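PDB 6HWJ: glucosamine kinase from Streptacidiphilus jiangxiensis, which catalyses the ATP- and magnesium-dependent phosphorylation of D-glucosamine to D-glucosamine 6-phosphate and, less readily, phosphorylates glucose. Local coordinates for residues A[7-12]-A[31-36]; A[54-59]-A[135-140]; A[97-102]-A[171-176]; A[148-153]-A[175-180]. All blocks are in the same frame, centred on the assembly; numbering follows the deposited sequence.

Interaction 1: A[7-12]-A[31-36]; sequences ELVAAA and GPLRLD
V9 fills the angle between L33 and L35, and these three residues make up most of the contact between the end of helix 5-11 and the start of strand 34-42. With CG1 of V9 anti to the backbone N (chi1 174°), that methyl lies 3.9 Å from L33 CB, while CG2 faces L35 CD2 at 4.2 Å. In both pairs the side chains cross at nearly a right angle. A10 CA approaches L33 O at 3.4 Å in a CA-H...O contact, and the carbonyl oxygen of V9 packs against L33 CB at 3.6 Å.

No direct hydrogen bond spans the two segments; one water does this instead. It donates to A10 O (2.7 Å) and A12 O (2.8 Å) and accepts from L33 N (2.8 Å), so the carbonyls of A10 and A12 are tied to L33, the residue after P32; the peptide bond preceding P32 is cis. Farther along the strand, R34 NE bonds D36 OD1 in a salt bridge, and R51 is a second partner of D36. V50 of strand 45-51 touches V9, L33 and L35 alike, so the helix packs on the side of the N-terminal antiparallel sheet that carries V50.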
loop_
_atom_site.group_PDB
_atom_site.type_symbol
_atom_site.label_atom_id
_atom_site.label_comp_id
_atom_site.label_asym_id
_atom_site.label_seq_id
_atom_site.Cartn_x
_atom_site.Cartn_y
_atom_site.Cartn_z
ATOM N N GLU A 7 33.656 2.605 12.687
ATOM C CA GLU A 7 34.188 3.623 13.585
ATOM C C GLU A 7 33.605 4.995 13.280
ATOM O O GLU A 7 33.373 5.793 14.192
ATOM C CB GLU A 7 35.712 3.686 13.478
ATOM C CG GLU A 7 36.446 2.424 13.876
ATOM C CD GLU A 7 37.930 2.507 13.536
ATOM O OE1 GLU A 7 38.758 2.616 14.468
ATOM O OE2 GLU A 7 38.267 2.484 12.331
ATOM N N LEU A 8 33.389 5.306 12.003
ATOM C CA LEU A 8 32.774 6.583 11.663
ATOM C C LEU A 8 31.354 6.663 12.214
ATOM O O LEU A 8 30.943 7.701 12.739
ATOM C CB LEU A 8 32.770 6.788 10.144
ATOM C CG LEU A 8 34.107 7.144 9.485
ATOM C CD1 LEU A 8 33.939 7.130 7.963
ATOM C CD2 LEU A 8 34.648 8.500 9.944
ATOM N N VAL A 9 30.581 5.581 12.093
ATOM C CA VAL A 9 29.197 5.625 12.559
ATOM C C VAL A 9 29.157 5.657 14.082
ATOM O O VAL A 9 28.370 6.397 14.682
ATOM C CB VAL A 9 28.403 4.438 11.986
ATOM C CG1 VAL A 9 27.009 4.383 12.574
ATOM C CG2 VAL A 9 28.311 4.549 10.460
ATOM N N ALA A 10 30.016 4.867 14.736
ATOM C CA ALA A 10 30.057 4.886 16.193
ATOM C C ALA A 10 30.435 6.263 16.722
ATOM O O ALA A 10 29.976 6.658 17.795
ATOM C CB ALA A 10 31.055 3.841 16.708
ATOM N N ALA A 11 31.254 7.016 15.978
ATOM C CA ALA A 11 31.699 8.322 16.440
ATOM C C ALA A 11 30.787 9.442 15.978
ATOM O O ALA A 11 31.013 10.598 16.351
ATOM C CB ALA A 11 33.130 8.603 15.958
ATOM N N ALA A 12 29.779 9.133 15.154
ATOM C CA ALA A 12 28.951 10.181 14.584
ATOM C C ALA A 12 27.847 10.588 15.554
ATOM O O ALA A 12 27.425 9.823 16.431
ATOM C CB ALA A 12 28.347 9.728 13.262
ATOM N N GLY A 31 22.616 7.754 21.793
ATOM C CA GLY A 31 23.843 7.192 21.285
ATOM C C GLY A 31 24.526 6.339 22.328
ATOM O O GLY A 31 24.064 6.222 23.471
ATOM N N PRO A 32 25.659 5.732 21.960
ATOM C CA PRO A 32 26.260 5.874 20.627
ATOM C C PRO A 32 25.587 4.972 19.610
ATOM O O PRO A 32 24.918 4.014 20.002
ATOM C CB PRO A 32 27.712 5.456 20.856
ATOM C CG PRO A 32 27.610 4.410 21.934
ATOM C CD PRO A 32 26.441 4.823 22.822
ATOM N N LEU A 33 25.747 5.294 18.323
ATOM C CA LEU A 33 25.251 4.459 17.253
ATOM C C LEU A 33 26.168 3.254 17.041
ATOM O O LEU A 33 27.349 3.279 17.371
ATOM C CB LEU A 33 25.166 5.251 15.948
ATOM C CG LEU A 33 24.363 6.552 15.918
ATOM C CD1 LEU A 33 24.391 7.137 14.492
ATOM C CD2 LEU A 33 22.922 6.315 16.357
ATOM N N ARG A 34 25.602 2.199 16.470
ATOM C CA ARG A 34 26.365 1.013 16.104
ATOM C C ARG A 34 25.983 0.588 14.694
ATOM O O ARG A 34 24.795 0.471 14.372
ATOM C CB ARG A 34 26.115 -0.141 17.084
ATOM C CG ARG A 34 27.070 -1.315 16.901
ATOM C CD ARG A 34 26.745 -2.461 17.851
ATOM N NE ARG A 34 25.481 -3.107 17.507
ATOM C CZ ARG A 34 24.911 -4.070 18.223
ATOM N NH1 ARG A 34 23.761 -4.599 17.825
ATOM N NH2 ARG A 34 25.488 -4.506 19.335
ATOM N N LEU A 35 26.981 0.339 13.865
ATOM C CA LEU A 35 26.762 -0.098 12.498
ATOM C C LEU A 35 26.607 -1.617 12.481
ATOM O O LEU A 35 27.536 -2.346 12.838
ATOM C CB LEU A 35 27.914 0.351 11.609
ATOM C CG LEU A 35 27.810 0.076 10.113
ATOM C CD1 LEU A 35 26.558 0.744 9.529
ATOM C CD2 LEU A 35 29.067 0.588 9.406
ATOM N N ASP A 36 25.428 -2.089 12.077
ATOM C CA ASP A 36 25.156 -3.522 12.015
ATOM C C ASP A 36 25.507 -4.124 10.661
ATOM O O ASP A 36 25.868 -5.308 10.584
ATOM C CB ASP A 36 23.681 -3.796 12.314
ATOM C CG ASP A 36 23.363 -3.757 13.802
ATOM O OD1 ASP A 36 24.304 -3.741 14.626
ATOM O OD2 ASP A 36 22.167 -3.742 14.144
HETATM O O HOH W 1 27.414 7.534 18.037
#

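Interaction 2: A[54-59]-A[135-140]; sequences DAARWT and AVRLPA
R57 grips the carbonyl oxygen of P139 side-on with two nitrogens: NE stands 3.0 Å and NH1 2.9 Å from P139 O. That oxygen lies only 5° out of the guanidinium plane, yet the two N-H groups reach it differently, NE within the carbonyl plane and NH1 from above it. A bend of the arginine chain at chi3 (-55°) turns the group onto its target, and E174 gives NH1 a salt-bridge partner as well. The backbones form a short antiparallel pairing that adds the short, weakly bonded strand 137-138 to the N-terminal sheet alongside strand 57-65, with W58 and R137 as a non-hydrogen-bonded pair. On either side of that pair, T59 N donates to V136 O (2.8 Å) and L138 N to R57 O (3.1 Å), the second nearly straight at 175°.

W58 and R137 share one face of the sheet. The CD of R137 sits over the six-membered ring at 4.2 Å from its centroid, practically on the ring normal, a CH-pi contact; V136 CG1 meets the same ring at its edge. Poor order in R137 makes its outer atoms less certain. Packing on T59 is close, since L138 turns its branched end across the threonine. T59 OG1 finds no polar partner in the model and is buried against L138 CD2, 3.2 Å away.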
loop_
_atom_site.group_PDB
_atom_site.type_symbol
_atom_site.label_atom_id
_atom_site.label_comp_id
_atom_site.label_asym_id
_atom_site.label_seq_id
_atom_site.Cartn_x
_atom_site.Cartn_y
_atom_site.Cartn_z
ATOM N N ASP A 54 18.907 2.718 21.822
ATOM C CA ASP A 54 17.639 2.176 22.285
ATOM C C ASP A 54 17.218 0.942 21.492
ATOM O O ASP A 54 16.052 0.551 21.551
ATOM C CB ASP A 54 16.548 3.245 22.195
ATOM C CG ASP A 54 16.375 3.780 20.774
ATOM O OD1 ASP A 54 17.137 3.343 19.879
ATOM O OD2 ASP A 54 15.486 4.631 20.553
ATOM N N ALA A 55 18.139 0.338 20.742
ATOM C CA ALA A 55 17.915 -0.850 19.917
ATOM C C ALA A 55 17.084 -0.577 18.669
ATOM O O ALA A 55 16.845 -1.507 17.882
ATOM C CB ALA A 55 17.245 -1.985 20.717
ATOM N N ALA A 56 16.636 0.658 18.441
ATOM C CA ALA A 56 15.946 0.973 17.200
ATOM C C ALA A 56 16.905 0.865 16.016
ATOM O O ALA A 56 18.060 1.286 16.095
ATOM C CB ALA A 56 15.351 2.373 17.255
ATOM N N ARG A 57 16.424 0.285 14.923
ATOM C CA ARG A 57 17.227 0.053 13.729
ATOM C C ARG A 57 16.788 0.983 12.615
ATOM O O ARG A 57 15.607 1.318 12.493
ATOM C CB ARG A 57 17.119 -1.389 13.234
ATOM C CG ARG A 57 17.790 -2.403 14.112
ATOM C CD ARG A 57 18.178 -3.643 13.297
ATOM N NE ARG A 57 17.042 -4.232 12.588
ATOM C CZ ARG A 57 17.140 -5.245 11.731
ATOM N NH1 ARG A 57 16.056 -5.712 11.129
ATOM N NH2 ARG A 57 18.320 -5.785 11.470
ATOM N N TRP A 58 17.753 1.371 11.774
ATOM C CA TRP A 58 17.534 2.395 10.771
ATOM C C TRP A 58 18.273 2.064 9.480
ATOM O O TRP A 58 19.398 1.569 9.513
ATOM C CB TRP A 58 18.044 3.772 11.265
ATOM C CG TRP A 58 17.559 4.169 12.627
ATOM C CD1 TRP A 58 18.046 3.736 13.840
ATOM C CD2 TRP A 58 16.511 5.090 12.920
ATOM N NE1 TRP A 58 17.361 4.344 14.860
ATOM C CE2 TRP A 58 16.407 5.172 14.323
ATOM C CE3 TRP A 58 15.634 5.844 12.129
ATOM C CZ2 TRP A 58 15.456 5.978 14.959
ATOM C CZ3 TRP A 58 14.702 6.657 12.768
ATOM C CH2 TRP A 58 14.620 6.713 14.158
ATOM N N THR A 59 17.650 2.369 8.352
ATOM C CA THR A 59 18.337 2.401 7.062
ATOM C C THR A 59 18.892 3.801 6.887
ATOM O O THR A 59 18.137 4.773 6.953
ATOM C CB THR A 59 17.407 2.072 5.899
ATOM O OG1 THR A 59 16.825 0.786 6.104
ATOM C CG2 THR A 59 18.166 2.087 4.553
ATOM N N ALA A 135 13.916 3.100 2.803
ATOM C CA ALA A 135 13.326 2.790 4.093
ATOM C C ALA A 135 14.052 3.654 5.115
ATOM O O ALA A 135 15.196 4.086 4.896
ATOM C CB ALA A 135 13.459 1.308 4.415
ATOM N N VAL A 136 13.370 3.976 6.190
ATOM C CA VAL A 136 13.994 4.761 7.256
ATOM C C VAL A 136 14.043 3.887 8.507
ATOM O O VAL A 136 15.076 3.278 8.823
ATOM C CB VAL A 136 13.234 6.072 7.492
ATOM C CG1 VAL A 136 13.848 6.851 8.652
ATOM C CG2 VAL A 136 13.240 6.910 6.230
ATOM N N ARG A 137 12.924 3.789 9.209
ATOM C CA ARG A 137 12.847 2.925 10.384
ATOM C C ARG A 137 12.639 1.487 9.928
ATOM O O ARG A 137 11.802 1.213 9.072
ATOM C CB ARG A 137 11.710 3.383 11.301
ATOM C CG ARG A 137 11.568 2.588 12.579
ATOM C CD ARG A 137 12.775 2.742 13.487
ATOM N NE ARG A 137 12.581 2.036 14.754
ATOM C CZ ARG A 137 11.993 2.561 15.827
ATOM N NH1 ARG A 137 11.531 3.806 15.800
ATOM N NH2 ARG A 137 11.868 1.837 16.931
ATOM N N LEU A 138 13.418 0.578 10.485
ATOM C CA LEU A 138 13.309 -0.843 10.184
ATOM C C LEU A 138 12.691 -1.588 11.364
ATOM O O LEU A 138 12.756 -1.127 12.507
ATOM C CB LEU A 138 14.691 -1.441 9.898
ATOM C CG LEU A 138 15.421 -0.881 8.667
ATOM C CD1 LEU A 138 16.860 -1.367 8.639
ATOM C CD2 LEU A 138 14.675 -1.261 7.376
ATOM N N PRO A 139 12.123 -2.763 11.133
ATOM C CA PRO A 139 11.735 -3.623 12.260
ATOM C C PRO A 139 12.955 -4.162 12.989
ATOM O O PRO A 139 14.088 -4.116 12.492
ATOM C CB PRO A 139 10.931 -4.749 11.597
ATOM C CG PRO A 139 11.407 -4.778 10.178
ATOM C CD PRO A 139 11.774 -3.350 9.823
ATOM N N ALA A 140 12.714 -4.665 14.205
ATOM C CA ALA A 140 13.754 -5.381 14.928
ATOM C C ALA A 140 14.228 -6.583 14.111
ATOM O O ALA A 140 13.533 -7.079 13.228
ATOM C CB ALA A 140 13.238 -5.848 16.290
HETATM O O HOH W 2 16.957 6.372 5.160
#

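Interaction 3: A[97-102]-A[171-176]; sequences AFVLEA and TLAEGA
V99 O is gripped twice, accepting from T171 N over 2.9 Å and from a water 3.0 Å away that also contacts T171 OG1. V99 N donates in turn to T171 O over 2.8 Å at 172°, which makes these residues a hydrogen-bonded antiparallel pair. Placing OG1 between the backbone N and the carbonyl carbon (chi1 60°) turns the hydroxyl to that water and to the neighbouring strand, where it rests 3.3 Å from V99 CB. The V99 and T171 side chains run side by side, pointing the same way.

The adjoining pair, F98 and L172, is non-hydrogen-bonded, and its side chains occupy the other face. Here strand 98-102, outermost in the six-stranded antiparallel sheet, is laid against strand 166-172; the pairing reaches just past the latter's end, where A173 N donates to A97 O. L172 CD1 stands over one face of the F98 ring, 4.0 Å above its plane and offset toward the rim. The same methyl packs on A97 CB at 4.2 Å. With CG anti to the backbone N (chi1 -172°), the leucine can lean across to both residues. L181 of strand 179-186 lies beside F98 and L172, and A37 of strand 34-42 packs onto both from the N-terminal sheet. E174, in the turn that follows, forms a salt bridge with R57.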
loop_
_atom_site.group_PDB
_atom_site.type_symbol
_atom_site.label_atom_id
_atom_site.label_comp_id
_atom_site.label_asym_id
_atom_site.label_seq_id
_atom_site.Cartn_x
_atom_site.Cartn_y
_atom_site.Cartn_z
ATOM N N ALA A 97 25.231 -9.912 3.750
ATOM C CA ALA A 97 24.095 -9.422 4.518
ATOM C C ALA A 97 23.007 -8.830 3.625
ATOM O O ALA A 97 21.869 -8.681 4.073
ATOM C CB ALA A 97 24.561 -8.362 5.512
ATOM N N PHE A 98 23.335 -8.486 2.380
ATOM C CA PHE A 98 22.435 -7.743 1.520
ATOM C C PHE A 98 22.080 -8.574 0.297
ATOM O O PHE A 98 22.860 -9.412 -0.148
ATOM C CB PHE A 98 23.049 -6.425 1.056
ATOM C CG PHE A 98 23.418 -5.484 2.180
ATOM C CD1 PHE A 98 24.687 -5.510 2.738
ATOM C CD2 PHE A 98 22.504 -4.562 2.645
ATOM C CE1 PHE A 98 25.029 -4.634 3.758
ATOM C CE2 PHE A 98 22.845 -3.675 3.661
ATOM C CZ PHE A 98 24.102 -3.719 4.220
ATOM N N VAL A 99 20.894 -8.317 -0.244
ATOM C CA VAL A 99 20.483 -8.825 -1.545
ATOM C C VAL A 99 20.141 -7.619 -2.410
ATOM O O VAL A 99 19.253 -6.835 -2.061
ATOM C CB VAL A 99 19.291 -9.779 -1.432
ATOM C CG1 VAL A 99 18.741 -10.117 -2.824
ATOM C CG2 VAL A 99 19.711 -11.055 -0.731
ATOM N N LEU A 100 20.863 -7.463 -3.517
ATOM C CA LEU A 100 20.604 -6.433 -4.521
ATOM C C LEU A 100 19.981 -7.136 -5.720
ATOM O O LEU A 100 20.649 -7.928 -6.391
ATOM C CB LEU A 100 21.891 -5.729 -4.931
ATOM C CG LEU A 100 22.153 -4.297 -4.493
ATOM C CD1 LEU A 100 23.441 -3.787 -5.143
ATOM C CD2 LEU A 100 20.998 -3.383 -4.828
ATOM N N GLU A 101 18.711 -6.859 -5.997
ATOM C CA GLU A 101 18.033 -7.473 -7.135
ATOM C C GLU A 101 17.771 -6.395 -8.182
ATOM O O GLU A 101 17.068 -5.414 -7.911
ATOM C CB GLU A 101 16.730 -8.149 -6.709
ATOM C CG GLU A 101 16.047 -8.911 -7.840
ATOM C CD GLU A 101 14.942 -9.842 -7.349
ATOM O OE1 GLU A 101 14.538 -9.736 -6.171
ATOM O OE2 GLU A 101 14.482 -10.684 -8.150
ATOM N N ALA A 102 18.329 -6.587 -9.366
ATOM C CA ALA A 102 18.125 -5.682 -10.492
ATOM C C ALA A 102 17.129 -6.287 -11.470
ATOM O O ALA A 102 17.068 -7.505 -11.638
ATOM C CB ALA A 102 19.450 -5.398 -11.199
ATOM N N THR A 171 17.541 -5.370 -0.228
ATOM C CA THR A 171 17.003 -5.976 0.980
ATOM C C THR A 171 18.127 -6.517 1.850
ATOM O O THR A 171 19.245 -6.775 1.386
ATOM C CB THR A 171 16.017 -7.115 0.653
ATOM O OG1 THR A 171 16.700 -8.124 -0.102
ATOM C CG2 THR A 171 14.834 -6.580 -0.141
ATOM N N LEU A 172 17.808 -6.674 3.127
ATOM C CA LEU A 172 18.691 -7.255 4.111
ATOM C C LEU A 172 18.239 -8.692 4.328
ATOM O O LEU A 172 17.067 -8.930 4.625
ATOM C CB LEU A 172 18.634 -6.454 5.410
ATOM C CG LEU A 172 19.628 -6.781 6.533
ATOM C CD1 LEU A 172 21.020 -6.287 6.224
ATOM C CD2 LEU A 172 19.109 -6.160 7.827
ATOM N N ALA A 173 19.151 -9.634 4.149
ATOM C CA ALA A 173 18.812 -11.056 4.185
ATOM C C ALA A 173 18.699 -11.487 5.643
ATOM O O ALA A 173 19.700 -11.769 6.296
ATOM C CB ALA A 173 19.862 -11.886 3.448
ATOM N N GLU A 174 17.478 -11.525 6.149
ATOM C CA GLU A 174 17.224 -11.946 7.522
ATOM C C GLU A 174 15.726 -12.151 7.693
ATOM O O GLU A 174 14.918 -11.657 6.902
ATOM C CB GLU A 174 17.742 -10.919 8.535
ATOM C CG GLU A 174 17.027 -9.570 8.441
ATOM C CD GLU A 174 17.267 -8.697 9.656
ATOM O OE1 GLU A 174 18.453 -8.409 9.963
ATOM O OE2 GLU A 174 16.269 -8.331 10.320
ATOM N N GLY A 175 15.367 -12.882 8.745
ATOM C CA GLY A 175 13.970 -13.083 9.068
ATOM C C GLY A 175 13.261 -13.972 8.061
ATOM O O GLY A 175 13.863 -14.593 7.190
ATOM N N ALA A 176 11.939 -14.028 8.211
ATOM C CA ALA A 176 11.118 -14.784 7.273
ATOM C C ALA A 176 11.183 -14.161 5.885
ATOM O O ALA A 176 11.326 -14.867 4.880
ATOM C CB ALA A 176 9.671 -14.838 7.763
HETATM O O HOH W 3 16.428 -7.443 -2.769
#

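Interaction 4: A[148-153]-A[175-180]; sequences AAQRIA and GAQPVL
Q150 gives up the most surface here, followed by L180 and A149, and these residues divide the contact into a polar part and an apolar one. The polar part is the amide of Q150. Its NE2 donates to P178 O over 3.0 Å, with a bent N-H...O angle of 138° and with the carbonyl oxygen tilted out of the amide plane by 28°. The side chain leaves the helix with CG anti to its own carbonyl carbon and then folds at chi2 (68°), which carries the amide across to the turn. There NE2 also rests on the proline ring, 3.3 Å from P178 CD, while the aliphatic part of the chain packs at a slant on Q177, CG to CG at 3.7 Å. Q150 thus contacts consecutive residues just ahead of strand 179-186.

L180 is the apolar counterpart. It forks between two alanines at the start of helix 148-157: CD2 meets A148 CB at 3.9 Å and CD1 meets A149 CB at 4.0 Å. With both alanines ending at CB, the helix backbone can come close, the CA atoms of A149 and L180 being 5.8 Å apart. T171 of strand 166-172 touches both A149 and P178. A148 also packs on F318 and on D319, a ligand of the second magnesium ion. L180 lies about 6 Å, side chain to side chain, from K133, a probable ATP-binding residue. Such a helix laid on an antiparallel sheet beside the nucleotide and metal sites is consistent with the N-terminal lobe of a kinase-like fold.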
loop_
_atom_site.group_PDB
_atom_site.type_symbol
_atom_site.label_atom_id
_atom_site.label_comp_id
_atom_site.label_asym_id
_atom_site.label_seq_id
_atom_site.Cartn_x
_atom_site.Cartn_y
_atom_site.Cartn_z
ATOM N N ALA A 148 6.776 -4.799 0.885
ATOM C CA ALA A 148 6.766 -4.201 -0.450
ATOM C C ALA A 148 7.798 -4.839 -1.380
ATOM O O ALA A 148 7.546 -5.006 -2.573
ATOM C CB ALA A 148 6.993 -2.691 -0.349
ATOM N N ALA A 149 8.968 -5.211 -0.854
ATOM C CA ALA A 149 9.984 -5.827 -1.701
ATOM C C ALA A 149 9.533 -7.196 -2.213
ATOM O O ALA A 149 9.812 -7.565 -3.366
ATOM C CB ALA A 149 11.297 -5.985 -0.933
ATOM N N GLN A 150 8.865 -7.971 -1.368
ATOM C CA GLN A 150 8.380 -9.282 -1.799
ATOM C C GLN A 150 7.225 -9.142 -2.783
ATOM O O GLN A 150 7.101 -9.932 -3.718
ATOM C CB GLN A 150 7.957 -10.117 -0.595
ATOM C CG GLN A 150 9.119 -10.602 0.259
ATOM C CD GLN A 150 9.835 -9.475 0.982
ATOM O OE1 GLN A 150 9.202 -8.586 1.551
ATOM N NE2 GLN A 150 11.168 -9.505 0.956
ATOM N N ARG A 151 6.361 -8.147 -2.578
ATOM C CA ARG A 151 5.254 -7.928 -3.504
ATOM C C ARG A 151 5.758 -7.492 -4.875
ATOM O O ARG A 151 5.368 -8.064 -5.902
ATOM C CB ARG A 151 4.295 -6.876 -2.937
ATOM C CG ARG A 151 3.681 -7.262 -1.589
ATOM C CD ARG A 151 2.707 -8.406 -1.673
ATOM N NE ARG A 151 2.262 -8.801 -0.333
ATOM C CZ ARG A 151 2.974 -9.550 0.512
ATOM N NH1 ARG A 151 4.154 -10.019 0.170
ATOM N NH2 ARG A 151 2.499 -9.831 1.702
ATOM N N ILE A 152 6.631 -6.478 -4.912
ATOM C CA ILE A 152 7.108 -5.957 -6.187
ATOM C C ILE A 152 7.872 -7.024 -6.955
ATOM O O ILE A 152 7.669 -7.213 -8.160
ATOM C CB ILE A 152 7.963 -4.689 -5.958
ATOM C CG1 ILE A 152 7.072 -3.553 -5.442
ATOM C CG2 ILE A 152 8.633 -4.272 -7.268
ATOM C CD1 ILE A 152 7.820 -2.344 -4.907
ATOM N N ALA A 153 8.772 -7.743 -6.266
ATOM C CA ALA A 153 9.527 -8.802 -6.933
ATOM C C ALA A 153 8.612 -9.901 -7.465
ATOM O O ALA A 153 8.779 -10.369 -8.603
ATOM C CB ALA A 153 10.569 -9.387 -5.972
ATOM N N GLY A 175 15.367 -12.882 8.745
ATOM C CA GLY A 175 13.970 -13.083 9.068
ATOM C C GLY A 175 13.261 -13.972 8.061
ATOM O O GLY A 175 13.863 -14.593 7.190
ATOM N N ALA A 176 11.939 -14.028 8.211
ATOM C CA ALA A 176 11.118 -14.784 7.273
ATOM C C ALA A 176 11.183 -14.161 5.885
ATOM O O ALA A 176 11.326 -14.867 4.880
ATOM C CB ALA A 176 9.671 -14.838 7.763
ATOM N N GLN A 177 11.066 -12.838 5.816
ATOM C CA GLN A 177 11.116 -12.086 4.574
ATOM C C GLN A 177 12.322 -11.150 4.573
ATOM O O GLN A 177 12.612 -10.514 5.589
ATOM C CB GLN A 177 9.839 -11.254 4.385
ATOM C CG GLN A 177 8.703 -11.987 3.698
ATOM C CD GLN A 177 8.226 -13.190 4.485
ATOM O OE1 GLN A 177 8.816 -14.270 4.411
ATOM N NE2 GLN A 177 7.146 -13.011 5.243
ATOM N N PRO A 178 13.054 -11.061 3.470
ATOM C CA PRO A 178 14.089 -10.024 3.375
ATOM C C PRO A 178 13.513 -8.661 3.735
ATOM O O PRO A 178 12.383 -8.330 3.379
ATOM C CB PRO A 178 14.527 -10.096 1.911
ATOM C CG PRO A 178 14.285 -11.527 1.535
ATOM C CD PRO A 178 13.040 -11.937 2.281
ATOM N N VAL A 179 14.285 -7.903 4.491
ATOM C CA VAL A 179 13.871 -6.605 5.003
ATOM C C VAL A 179 14.170 -5.551 3.944
ATOM O O VAL A 179 15.308 -5.432 3.488
ATOM C CB VAL A 179 14.611 -6.280 6.319
ATOM C CG1 VAL A 179 14.357 -4.838 6.748
ATOM C CG2 VAL A 179 14.194 -7.259 7.410
ATOM N N LEU A 180 13.160 -4.775 3.578
ATOM C CA LEU A 180 13.317 -3.753 2.555
ATOM C C LEU A 180 14.140 -2.591 3.081
ATOM O O LEU A 180 13.826 -2.016 4.130
ATOM C CB LEU A 180 11.955 -3.246 2.102
ATOM C CG LEU A 180 11.924 -2.008 1.198
ATOM C CD1 LEU A 180 12.563 -2.283 -0.157
ATOM C CD2 LEU A 180 10.500 -1.525 0.995
#

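Interactions 2, 3 and 4 form a connected group, whereas interaction 1 lies farthest from the chain centre and touches only interaction 2 among them, through D36 and R57. Interactions 1 and 2 reach the same N-terminal sheet, one by helix packing with a bridging water, the other by strand pairing and arginine-carbonyl bonds. Interactions 3 and 4 work on the six-stranded sheet: the first pairs its outermost strand through backbone bonds, the second lays a helix on it through methyl contacts and one amide. The R57-E174 salt bridge joins interactions 2 and 3. All four are partly buried, but interaction 4 lies closest to the chain centre and the magnesium-binding D319.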